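Local coordinates for protein alcohol oxidase (Myceliophthora thermophila, PDB 6F74) that binds FAD and, as a VAO-type flavoprotein of the oxygen-dependent FAD-linked family, probably oxidises an organic substrate at the expense of molecular oxygen, at residues 46-51 / 139-144; 129-134 / 175-180; 181-186 / 205-210; 264-269 / 294-299. One frame throughout, in Å; residues are numbered along the deposited sequence.

Contact 1. Residues 46-51 / 139-144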
# COMPACT_ATOMS: atom_id res chain seq x y z
N GLU A 46 30.80 15.29 -4.35
CA GLU A 46 31.69 14.51 -5.18
C GLU A 46 32.57 13.54 -4.35
O GLU A 46 32.71 12.37 -4.68
CB GLU A 46 32.53 15.47 -6.01
CG GLU A 46 33.48 14.86 -7.05
CD GLU A 46 34.17 15.94 -7.86
OE1 GLU A 46 33.53 17.04 -8.05
OE2 GLU A 46 35.37 15.75 -8.28
N ALA A 47 33.11 14.04 -3.24
CA ALA A 47 33.86 13.20 -2.29
C ALA A 47 32.99 12.08 -1.68
O ALA A 47 33.47 10.97 -1.42
CB ALA A 47 34.48 14.05 -1.18
N PHE A 48 31.71 12.37 -1.46
CA PHE A 48 30.77 11.37 -0.94
C PHE A 48 30.49 10.29 -2.01
O PHE A 48 30.45 9.08 -1.71
CB PHE A 48 29.50 12.09 -0.41
CG PHE A 48 28.41 11.17 0.08
CD1 PHE A 48 28.67 10.09 0.91
CD2 PHE A 48 27.07 11.40 -0.29
CE1 PHE A 48 27.65 9.25 1.35
CE2 PHE A 48 26.05 10.58 0.15
CZ PHE A 48 26.34 9.49 0.97
N ASP A 49 30.36 10.72 -3.27
CA ASP A 49 30.23 9.77 -4.40
C ASP A 49 31.42 8.80 -4.44
O ASP A 49 31.22 7.62 -4.61
CB ASP A 49 30.07 10.50 -5.75
CG ASP A 49 29.75 9.58 -6.92
OD1 ASP A 49 28.92 8.66 -6.79
OD2 ASP A 49 30.34 9.78 -8.00
N LYS A 50 32.61 9.34 -4.27
CA LYS A 50 33.87 8.57 -4.31
C LYS A 50 34.08 7.61 -3.14
O LYS A 50 34.65 6.55 -3.33
CB LYS A 50 35.07 9.49 -4.37
CG LYS A 50 35.22 10.13 -5.76
CD LYS A 50 36.56 10.87 -5.94
CE LYS A 50 36.43 12.11 -6.86
NZ LYS A 50 37.76 12.63 -7.28
N THR A 51 33.68 8.01 -1.94
CA THR A 51 33.63 7.13 -0.78
C THR A 51 32.69 5.95 -1.00
O THR A 51 33.01 4.80 -0.67
CB THR A 51 33.18 7.92 0.47
OG1 THR A 51 33.96 9.11 0.56
CG2 THR A 51 33.35 7.15 1.74
N THR A 139 25.08 2.51 5.64
CA THR A 139 25.73 3.15 6.79
C THR A 139 26.23 4.56 6.39
O THR A 139 26.01 5.52 7.13
CB THR A 139 26.90 2.30 7.33
OG1 THR A 139 26.39 1.10 7.93
CG2 THR A 139 27.72 3.05 8.40
N LEU A 140 26.91 4.66 5.25
CA LEU A 140 27.48 5.93 4.81
C LEU A 140 26.39 6.99 4.48
O LEU A 140 26.58 8.19 4.73
CB LEU A 140 28.40 5.74 3.60
CG LEU A 140 29.73 5.01 3.80
CD1 LEU A 140 30.26 4.45 2.49
CD2 LEU A 140 30.76 5.93 4.46
N THR A 141 25.26 6.53 3.94
CA THR A 141 24.18 7.41 3.59
C THR A 141 23.51 7.94 4.84
O THR A 141 23.35 9.15 4.99
CB THR A 141 23.18 6.72 2.66
OG1 THR A 141 23.89 6.21 1.55
CG2 THR A 141 22.06 7.69 2.18
N LEU A 142 23.18 7.03 5.76
CA LEU A 142 22.64 7.41 7.05
C LEU A 142 23.55 8.46 7.69
O LEU A 142 23.09 9.55 8.03
CB LEU A 142 22.49 6.20 7.96
CG LEU A 142 22.07 6.46 9.42
CD1 LEU A 142 20.73 7.17 9.52
CD2 LEU A 142 22.02 5.17 10.19
N ASN A 143 24.84 8.12 7.84
CA ASN A 143 25.79 9.00 8.51
C ASN A 143 25.92 10.38 7.85
O ASN A 143 25.94 11.39 8.54
CB ASN A 143 27.19 8.33 8.61
CG ASN A 143 27.24 7.19 9.62
OD1 ASN A 143 26.30 6.94 10.34
ND2 ASN A 143 28.39 6.50 9.68
N PHE A 144 26.03 10.40 6.53
CA PHE A 144 26.12 11.66 5.78
C PHE A 144 24.86 12.54 6.01
O PHE A 144 24.99 13.74 6.19
CB PHE A 144 26.37 11.39 4.28
CG PHE A 144 26.63 12.62 3.45
CD1 PHE A 144 25.57 13.42 3.02
CD2 PHE A 144 27.92 12.97 3.09
CE1 PHE A 144 25.79 14.54 2.25
CE2 PHE A 144 28.16 14.10 2.34
CZ PHE A 144 27.09 14.88 1.90

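Contact 2. Residues 129-134 / 175-180. With NAG (2-acetamido-2-deoxy-beta-D-glucopyranose), chain J.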
# COMPACT_ATOMS: atom_id res chain seq x y z
N ALA A 129 19.81 10.78 -4.60
CA ALA A 129 19.60 9.41 -4.13
C ALA A 129 20.91 8.66 -4.12
O ALA A 129 21.76 8.88 -4.97
CB ALA A 129 18.61 8.69 -5.03
N VAL A 130 21.09 7.77 -3.15
CA VAL A 130 22.20 6.80 -3.15
C VAL A 130 21.63 5.45 -3.57
O VAL A 130 20.74 4.91 -2.91
CB VAL A 130 22.85 6.72 -1.77
CG1 VAL A 130 23.87 5.60 -1.70
CG2 VAL A 130 23.50 8.05 -1.42
N ASN A 131 22.12 4.93 -4.70
CA ASN A 131 21.77 3.60 -5.16
C ASN A 131 22.53 2.59 -4.28
O ASN A 131 23.63 2.15 -4.64
CB ASN A 131 22.13 3.45 -6.66
CG ASN A 131 21.90 2.05 -7.18
OD1 ASN A 131 21.23 1.26 -6.55
ND2 ASN A 131 22.47 1.75 -8.35
N ALA A 132 21.95 2.28 -3.12
CA ALA A 132 22.63 1.50 -2.08
C ALA A 132 22.46 0.03 -2.34
O ALA A 132 21.32 -0.44 -2.44
CB ALA A 132 22.06 1.85 -0.71
N SER A 133 23.56 -0.69 -2.48
CA SER A 133 23.55 -2.16 -2.67
C SER A 133 24.32 -2.97 -1.61
O SER A 133 24.32 -4.18 -1.67
CB SER A 133 24.06 -2.52 -4.09
OG SER A 133 25.35 -1.98 -4.31
N THR A 134 24.95 -2.31 -0.64
CA THR A 134 25.65 -2.97 0.46
C THR A 134 25.25 -2.29 1.75
O THR A 134 24.74 -1.17 1.73
CB THR A 134 27.17 -2.85 0.33
OG1 THR A 134 27.59 -1.47 0.49
CG2 THR A 134 27.66 -3.41 -1.00
N LEU A 175 16.86 1.60 -1.78
CA LEU A 175 17.22 0.22 -1.43
C LEU A 175 16.96 -0.80 -2.52
O LEU A 175 17.15 -1.99 -2.31
CB LEU A 175 16.50 -0.15 -0.14
CG LEU A 175 16.92 0.72 1.06
CD1 LEU A 175 16.01 0.42 2.24
CD2 LEU A 175 18.38 0.51 1.44
N HIS A 176 16.57 -0.34 -3.70
CA HIS A 176 16.08 -1.24 -4.77
C HIS A 176 17.13 -2.28 -5.21
O HIS A 176 16.78 -3.38 -5.59
CB HIS A 176 15.57 -0.40 -5.93
CG HIS A 176 14.98 -1.18 -7.05
ND1 HIS A 176 15.50 -1.17 -8.32
CD2 HIS A 176 13.88 -1.96 -7.10
CE1 HIS A 176 14.77 -1.93 -9.10
NE2 HIS A 176 13.75 -2.39 -8.40
N SER A 177 18.41 -1.95 -5.14
CA SER A 177 19.49 -2.94 -5.44
C SER A 177 20.16 -3.54 -4.20
O SER A 177 21.26 -4.09 -4.31
CB SER A 177 20.55 -2.32 -6.34
OG SER A 177 19.97 -1.71 -7.46
N PHE A 178 19.54 -3.43 -3.03
CA PHE A 178 20.08 -4.00 -1.81
C PHE A 178 19.47 -5.37 -1.68
O PHE A 178 18.41 -5.54 -1.08
CB PHE A 178 19.78 -3.10 -0.60
CG PHE A 178 20.29 -3.64 0.70
CD1 PHE A 178 21.66 -3.74 0.95
CD2 PHE A 178 19.41 -4.08 1.68
CE1 PHE A 178 22.13 -4.25 2.14
CE2 PHE A 178 19.88 -4.56 2.90
CZ PHE A 178 21.25 -4.66 3.12
N ARG A 179 20.15 -6.36 -2.27
CA ARG A 179 19.55 -7.67 -2.52
C ARG A 179 20.57 -8.78 -2.23
O ARG A 179 21.41 -9.06 -3.07
CB ARG A 179 19.11 -7.73 -3.97
CG ARG A 179 17.91 -6.80 -4.25
CD ARG A 179 17.39 -6.93 -5.67
NE ARG A 179 15.95 -6.67 -5.69
CZ ARG A 179 15.34 -5.76 -6.45
NH1 ARG A 179 16.04 -5.04 -7.37
NH2 ARG A 179 14.03 -5.56 -6.29
N ASN A 180 20.47 -9.40 -1.04
CA ASN A 180 21.48 -10.38 -0.58
C ASN A 180 20.91 -11.80 -0.44
O ASN A 180 21.40 -12.60 0.36
CB ASN A 180 22.10 -9.90 0.73
CG ASN A 180 22.57 -8.46 0.64
OD1 ASN A 180 22.14 -7.63 1.40
ND2 ASN A 180 23.49 -8.18 -0.28
C1 NAG J . 22.45 0.50 -9.06
C2 NAG J . 22.53 0.65 -10.57
C3 NAG J . 22.43 -0.73 -11.20
C4 NAG J . 23.61 -1.60 -10.78
C5 NAG J . 23.58 -1.69 -9.27
C6 NAG J . 24.85 -2.41 -8.80
C7 NAG J . 21.53 2.72 -11.44
C8 NAG J . 20.25 3.34 -11.92
N2 NAG J . 21.43 1.45 -11.07
O3 NAG J . 22.33 -0.62 -12.62
O4 NAG J . 23.53 -2.91 -11.41
O5 NAG J . 23.50 -0.39 -8.63
O6 NAG J . 24.90 -2.39 -7.37
O7 NAG J . 22.57 3.36 -11.37
O HOH W 1 18.46 0.39 -8.04
O HOH W 2 19.26 0.89 -4.95
O HOH W 3 23.26 -6.30 -2.89

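Contact 3. Residues 181-186 / 205-210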
# COMPACT_ATOMS: atom_id res chain seq x y z
N GLY A 181 19.88 -12.09 -1.24
CA GLY A 181 19.33 -13.43 -1.38
C GLY A 181 17.95 -13.59 -0.76
O GLY A 181 17.61 -12.93 0.23
N VAL A 182 17.15 -14.45 -1.39
CA VAL A 182 15.90 -14.90 -0.80
C VAL A 182 16.03 -16.41 -0.64
O VAL A 182 16.15 -17.12 -1.64
CB VAL A 182 14.70 -14.56 -1.70
CG1 VAL A 182 13.42 -15.10 -1.10
CG2 VAL A 182 14.60 -13.04 -1.87
N ARG A 183 16.01 -16.88 0.60
CA ARG A 183 16.30 -18.29 0.87
C ARG A 183 15.20 -18.92 1.67
O ARG A 183 14.72 -18.36 2.66
CB ARG A 183 17.61 -18.43 1.63
CG ARG A 183 18.84 -18.00 0.85
CD ARG A 183 20.10 -18.14 1.69
NE ARG A 183 20.20 -17.10 2.72
CZ ARG A 183 20.53 -15.82 2.50
NH1 ARG A 183 20.82 -15.35 1.28
NH2 ARG A 183 20.61 -14.99 3.53
N PHE A 184 14.82 -20.13 1.25
CA PHE A 184 13.79 -20.90 1.90
C PHE A 184 14.39 -21.65 3.07
O PHE A 184 15.48 -22.19 2.97
CB PHE A 184 13.19 -21.88 0.87
CG PHE A 184 12.21 -22.85 1.45
CD1 PHE A 184 10.91 -22.46 1.74
CD2 PHE A 184 12.59 -24.17 1.72
CE1 PHE A 184 10.00 -23.35 2.29
CE2 PHE A 184 11.69 -25.08 2.26
CZ PHE A 184 10.38 -24.67 2.54
N GLN A 185 13.65 -21.71 4.17
CA GLN A 185 14.02 -22.51 5.35
C GLN A 185 12.94 -23.55 5.59
O GLN A 185 11.82 -23.18 5.91
CB GLN A 185 14.10 -21.60 6.59
CG GLN A 185 15.14 -20.48 6.52
CD GLN A 185 15.26 -19.70 7.81
OE1 GLN A 185 14.26 -19.46 8.53
NE2 GLN A 185 16.49 -19.32 8.15
N LYS A 186 13.25 -24.83 5.48
CA LYS A 186 12.24 -25.87 5.74
C LYS A 186 11.64 -25.71 7.14
O LYS A 186 10.44 -25.92 7.36
CB LYS A 186 12.81 -27.28 5.55
CG LYS A 186 11.76 -28.38 5.73
CD LYS A 186 12.34 -29.79 5.52
CE LYS A 186 12.61 -30.49 6.86
NZ LYS A 186 13.30 -31.83 6.81
N HIS A 205 13.77 -16.36 4.38
CA HIS A 205 14.65 -15.26 4.75
C HIS A 205 14.70 -14.30 3.58
O HIS A 205 15.31 -14.58 2.54
CB HIS A 205 16.06 -15.77 5.10
CG HIS A 205 16.95 -14.71 5.67
ND1 HIS A 205 18.29 -14.91 5.96
CD2 HIS A 205 16.71 -13.40 5.91
CE1 HIS A 205 18.81 -13.79 6.41
NE2 HIS A 205 17.88 -12.85 6.38
N ILE A 206 14.00 -13.18 3.72
CA ILE A 206 14.05 -12.17 2.68
C ILE A 206 15.20 -11.24 3.03
O ILE A 206 15.03 -10.30 3.80
CB ILE A 206 12.73 -11.39 2.58
CG1 ILE A 206 11.55 -12.37 2.47
CG2 ILE A 206 12.76 -10.44 1.39
CD1 ILE A 206 10.17 -11.70 2.54
N ASP A 207 16.38 -11.52 2.45
CA ASP A 207 17.63 -10.86 2.82
C ASP A 207 17.91 -9.71 1.87
O ASP A 207 18.89 -9.72 1.13
CB ASP A 207 18.79 -11.88 2.84
CG ASP A 207 19.97 -11.44 3.68
OD1 ASP A 207 19.97 -10.30 4.24
OD2 ASP A 207 20.92 -12.26 3.78
N GLY A 208 17.04 -8.71 1.89
CA GLY A 208 17.16 -7.55 1.03
C GLY A 208 15.81 -6.89 0.80
O GLY A 208 14.78 -7.42 1.19
N ALA A 209 15.84 -5.71 0.18
CA ALA A 209 14.62 -4.99 -0.19
C ALA A 209 14.03 -5.55 -1.49
O ALA A 209 13.88 -4.86 -2.50
CB ALA A 209 14.91 -3.53 -0.34
N TYR A 210 13.70 -6.84 -1.43
CA TYR A 210 13.11 -7.53 -2.54
C TYR A 210 11.65 -7.08 -2.73
O TYR A 210 11.03 -6.48 -1.84
CB TYR A 210 13.23 -9.04 -2.35
CG TYR A 210 14.62 -9.55 -2.59
CD1 TYR A 210 15.05 -9.87 -3.89
CD2 TYR A 210 15.52 -9.72 -1.54
CE1 TYR A 210 16.32 -10.34 -4.13
CE2 TYR A 210 16.81 -10.21 -1.77
CZ TYR A 210 17.20 -10.50 -3.07
OH TYR A 210 18.48 -10.99 -3.32
O HOH W 4 19.13 -17.36 5.97

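Contact 4. Residues 264-269 / 294-299. With FAD (flavin-adenine dinucleotide), chain I.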
# COMPACT_ATOMS: atom_id res chain seq x y z
N GLN A 264 16.20 -7.80 10.76
CA GLN A 264 17.42 -7.08 11.05
C GLN A 264 17.13 -5.64 10.64
O GLN A 264 16.57 -5.40 9.57
CB GLN A 264 18.59 -7.62 10.24
CG GLN A 264 19.03 -9.05 10.58
CD GLN A 264 19.56 -9.16 11.98
OE1 GLN A 264 20.45 -8.42 12.38
NE2 GLN A 264 19.01 -10.08 12.74
N ILE A 265 17.49 -4.71 11.54
CA ILE A 265 17.17 -3.31 11.39
C ILE A 265 18.36 -2.47 11.82
O ILE A 265 18.92 -2.70 12.90
CB ILE A 265 15.96 -2.92 12.26
CG1 ILE A 265 14.73 -3.75 11.89
CG2 ILE A 265 15.63 -1.44 12.06
CD1 ILE A 265 13.51 -3.53 12.76
N MET A 266 18.72 -1.51 10.97
CA MET A 266 19.73 -0.51 11.30
C MET A 266 19.03 0.70 11.91
O MET A 266 18.18 1.35 11.28
CB MET A 266 20.54 -0.11 10.06
CG MET A 266 21.61 0.95 10.34
SD MET A 266 22.68 1.39 8.91
CE MET A 266 23.16 -0.23 8.34
N LEU A 267 19.38 1.00 13.15
CA LEU A 267 18.75 2.09 13.88
C LEU A 267 19.35 3.41 13.43
O LEU A 267 20.39 3.42 12.75
CB LEU A 267 18.92 1.90 15.40
CG LEU A 267 18.44 0.58 16.01
CD1 LEU A 267 18.69 0.54 17.51
CD2 LEU A 267 16.98 0.33 15.73
N ALA A 268 18.71 4.53 13.79
CA ALA A 268 19.23 5.87 13.49
C ALA A 268 20.66 6.09 13.98
O ALA A 268 21.44 6.81 13.36
CB ALA A 268 18.31 6.92 14.11
N ASP A 269 21.00 5.46 15.10
CA ASP A 269 22.37 5.52 15.65
C ASP A 269 23.37 4.62 14.93
O ASP A 269 24.52 4.58 15.30
CB ASP A 269 22.36 5.20 17.15
CG ASP A 269 21.95 3.73 17.45
OD1 ASP A 269 21.95 2.88 16.54
OD2 ASP A 269 21.62 3.43 18.61
N TYR A 294 10.86 3.49 12.09
CA TYR A 294 11.46 3.06 13.36
C TYR A 294 12.94 2.74 13.20
O TYR A 294 13.71 2.84 14.15
CB TYR A 294 10.70 1.88 13.97
CG TYR A 294 9.25 2.19 14.21
CD1 TYR A 294 8.83 2.84 15.36
CD2 TYR A 294 8.28 1.85 13.26
CE1 TYR A 294 7.50 3.14 15.58
CE2 TYR A 294 6.95 2.15 13.46
CZ TYR A 294 6.55 2.77 14.63
OH TYR A 294 5.22 3.04 14.84
N GLY A 295 13.33 2.43 11.96
CA GLY A 295 14.70 1.99 11.64
C GLY A 295 14.67 1.57 10.19
O GLY A 295 13.58 1.51 9.60
N ILE A 296 15.84 1.31 9.61
CA ILE A 296 15.94 0.85 8.22
C ILE A 296 15.90 -0.68 8.22
O ILE A 296 16.83 -1.33 8.70
CB ILE A 296 17.24 1.31 7.54
CG1 ILE A 296 17.40 2.82 7.61
CG2 ILE A 296 17.26 0.88 6.07
CD1 ILE A 296 18.85 3.27 7.52
N VAL A 297 14.83 -1.24 7.63
CA VAL A 297 14.65 -2.68 7.62
C VAL A 297 15.55 -3.30 6.53
O VAL A 297 15.37 -3.06 5.33
CB VAL A 297 13.19 -3.09 7.45
CG1 VAL A 297 13.05 -4.61 7.53
CG2 VAL A 297 12.31 -2.42 8.50
N LEU A 298 16.53 -4.08 6.99
CA LEU A 298 17.50 -4.72 6.11
C LEU A 298 17.03 -6.07 5.63
O LEU A 298 17.35 -6.49 4.52
CB LEU A 298 18.84 -4.90 6.84
CG LEU A 298 19.46 -3.65 7.47
CD1 LEU A 298 20.75 -3.99 8.15
CD2 LEU A 298 19.55 -2.51 6.47
N SER A 299 16.34 -6.80 6.50
CA SER A 299 15.88 -8.13 6.17
C SER A 299 14.70 -8.49 7.06
O SER A 299 14.55 -7.96 8.15
CB SER A 299 17.01 -9.14 6.37
OG SER A 299 17.14 -9.43 7.74
PA FAD I . 8.03 2.58 -0.79
O1A FAD I . 7.40 3.81 -1.43
O2A FAD I . 9.39 2.20 -1.28
O5B FAD I . 8.05 2.83 0.77
C5B FAD I . 6.84 2.95 1.46
C4B FAD I . 7.12 3.47 2.86
O4B FAD I . 7.89 2.48 3.52
C3B FAD I . 7.93 4.74 2.95
O3B FAD I . 7.56 5.40 4.17
C2B FAD I . 9.35 4.27 3.11
O2B FAD I . 10.20 5.12 3.89
C1B FAD I . 9.17 2.99 3.88
N9A FAD I . 10.16 1.93 3.63
C8A FAD I . 10.30 1.22 2.51
N7A FAD I . 11.28 0.30 2.64
C5A FAD I . 11.76 0.43 3.87
C6A FAD I . 12.80 -0.25 4.64
N6A FAD I . 13.47 -1.25 4.01
N1A FAD I . 13.03 0.17 5.91
C2A FAD I . 12.32 1.18 6.46
N3A FAD I . 11.32 1.84 5.81
C4A FAD I . 11.01 1.50 4.54
N1 FAD I . -0.87 -3.04 -0.74
C2 FAD I . -1.58 -4.11 -0.34
O2 FAD I . -1.79 -4.27 0.89
N3 FAD I . -2.04 -5.03 -1.21
C4 FAD I . -1.86 -4.93 -2.54
O4 FAD I . -2.30 -5.77 -3.34
C4X FAD I . -1.11 -3.77 -3.06
N5 FAD I . -0.90 -3.60 -4.39
C5X FAD I . -0.20 -2.53 -4.84
C6 FAD I . 0.02 -2.39 -6.21
C7 FAD I . 0.74 -1.32 -6.72
C7M FAD I . 0.86 -1.31 -8.22
C8 FAD I . 1.32 -0.31 -5.78
C8M FAD I . 2.17 0.86 -6.26
C9 FAD I . 1.08 -0.44 -4.42
C9A FAD I . 0.35 -1.52 -3.89
N10 FAD I . 0.11 -1.70 -2.50
C10 FAD I . -0.62 -2.81 -2.06
C1' FAD I . 0.54 -0.71 -1.48
C2' FAD I . 1.79 -0.93 -0.70
O2' FAD I . 1.48 -1.82 0.36
C3' FAD I . 2.25 0.40 -0.10
O3' FAD I . 2.32 1.44 -1.09
C4' FAD I . 3.60 0.27 0.61
O4' FAD I . 3.97 1.53 1.17
C5' FAD I . 4.67 -0.24 -0.34
O5' FAD I . 5.91 -0.37 0.34
P FAD I . 7.17 -0.19 -0.59
O1P FAD I . 7.02 -1.03 -1.83
O2P FAD I . 8.37 -0.35 0.29
O3P FAD I . 6.98 1.36 -1.02
O HOH W 5 16.07 4.01 14.66

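Contact 1. Residues 46-51 / 139-144
An antiparallel helix pair, held by a stack of two phenylalanines, brings Phe48 of helix 42-52 against Phe144 of helix 135-147, the latter part of the FAD-binding region. The two short axes run at 156° to each other and approach to 11.2 Å, a wide separation that leaves room for aromatic rings between the backbones. Phe48 and Phe144 form an offset stack with planes only 12° apart and centroids 4.1 Å from one another. Each ring has its CG anti to the backbone N (chi1 176° for Phe48), which extends it toward the facing helix, so that the two overlap in the gap. CD2 of Phe144 lies over the rim of the Phe48 ring, 3.5 Å from Phe48 CG, while CB of Phe144 sits above the same ring in a CH-pi contact. The far end of the Phe48 ring meets the facing backbone: CZ lies 4.0 Å from Thr141 CA, near the ring plane. Phenylalanine suits both places, being flat, long and wholly apolar. At the more open margin, Thr51 CG2 touches Leu140 CD2 at 3.9 Å. The same rotamer that points this methyl at Leu140 lets Thr51 OG1 donate to Ala47 O at 2.8 Å. That oxygen also accepts from Thr51 N, the two donors arriving from opposite faces of the carbonyl plane. Around the pair, the rings of Trp45 and His148 meet Phe144 at oblique angles, Val130 of strand 128-131 packs on Phe48 and Thr141, and Leu171 of strand 171-174 lies against Thr141 and Phe144.

Contact 2. Residues 129-134 / 175-180
With chi1 at 179°, Phe178 swings its ring away from its own backbone N and along the 133-134 peptide, where CE1 lies 3.7 Å from Thr134 C and CD1 3.8 Å from Ser133 O. Asn131 is likewise extended (chi1 175°), which carries its amide out to the sugar: ND2 is bonded covalently to C1 of the N-acetylglucosamine. Its OD1 remains as an acceptor and accepts a hydrogen bond from a water at 2.6 Å; that water in turn accepts from Ser177 N. A second water bonds closely to Ser177 OG and, at longer range, donates to Asn131 OD1. The N-glycosylation sequon Asn131-Ala132-Ser133 thus leaves strand 128-131 beside the type I turn 175-178, which leads into strand 179-185. Ser133 supplies the hydroxyl residue that an Asn-X-Ser/Thr sequon requires, and its small side chain fits a passage where its CB comes within 3.2 Å of Ser177 O. The adjoining Thr134 caps helix 135-147 through Asp137 N. An alanine in place of Phe178 would remove the ring and is likely to open a gap beside the 133-134 peptide and Ile138 of that helix. Leu175 CD2 comes back to within 4.5 Å of Ala132 CB, and Leu175 also touches the FAD.

Contact 3. Residues 181-186 / 205-210
A tyrosine beyond the end of its strand closes this pair: Tyr210 returns to Gly181, whose N donates to the phenolic OH at 2.7 Å, and its ring receives a methyl of Val182. The setting is the antiparallel sheet of the FAD-binding domain, in which strands 179-185 and 203-208 run at 167° to each other. Val182 CG2, the branch anti to the carbonyl carbon, stands over the ring centre of Tyr210 in a CH-pi contact, 3.4 Å from the centroid. A leucine in place of Tyr210 would take away both ring and hydroxyl, probably leaving Gly181 N without this acceptor and the Val182 methyl without its flat seat. Gly181 has a positive phi; at its backbone angles a beta carbon would jam against the preceding carbonyl O, which by itself calls for glycine, and would also run into Arg183 NH1. Arg183 and His205 form a hydrogen-bonded pair, with His205 N to Arg183 O at 2.8 Å, and lie alongside one another with guanidinium and imidazole planes nearly perpendicular. His301 of strand 296-306 stacks on the His205 ring. Bent at chi3 (-73°), the arginine chain turns across to Asp207 in a salt bridge; its NH2, with the acceptor close to the guanidinium plane, meets Asp207 OD2 on the anti side at 2.8 Å.

Contact 4. Residues 264-269 / 294-299
Gln264 and Ser299 sit side by side on one face of an antiparallel strand pair, with Ser299 OG 3.4 Å from both CB and CG of the glutamine. The Gln264 chain bends at chi2 (-64°) and leads its amide away from the serine, to Thr274 of the neighbouring strand 272-276. A small serine lets the aliphatic part of glutamine pass. Both Leu298 and Ser299 face Gln264, making a classic beta bulge: Gln264 O accepts from Leu298 N at 2.9 Å and only weakly from Ser299 N. Beyond the bulge, Met266 and Ile296 form a hydrogen-bonded pair, and their CB atoms approach to 4.4 Å. Met266 CB also has Leu298 CD1 at 4.3 Å; these three apolar chains all pack on Ile138 of helix 135-147. The opposite face carries Ile265 and Val297, whose CG1 and CG2 atoms respectively are in loose apolar contact. The other branch of Ile265, CG2, lies 3.6 Å from CA of Gly295, where a beta carbon would clash with it, so glycine is needed for the close approach. Val297 turns its backbone outward to the cofactor: its N donates to N1A of the FAD adenine at 2.9 Å, and its O accepts from N6A at the same distance. The two bonds are nearly straight, at 163° and 167°, and pair the peptide edge with the adenine much as a base partner would. Because backbone atoms read the adenine, the valine side chain probably adds only apolar packing beside it, and recognition probably depends on the strand being held in place by its partner.

Overall arrangement
Contacts 1 and 4 are the buried ones, contact 2 is partly buried and contact 3 lies at the surface. Chemistry follows place: ring stacking joins helices in contact 1, backbone bonds and aliphatic packing join strands in contact 4, a salt bridge appears in contact 3, and contact 2 joins its loops by bridging waters and packing beside a glycan. Helix 135-147 is common ground, since Thr139 and Leu142 of contact 1 touch Met266 of contact 4, and Thr141 touches Val130 of contact 2. Strand 179-185 serves contacts 2 and 3, whereas strand 203-208 of contact 3 neighbours strand 296-306 of contact 4. Contacts 2 and 4 both reach the FAD.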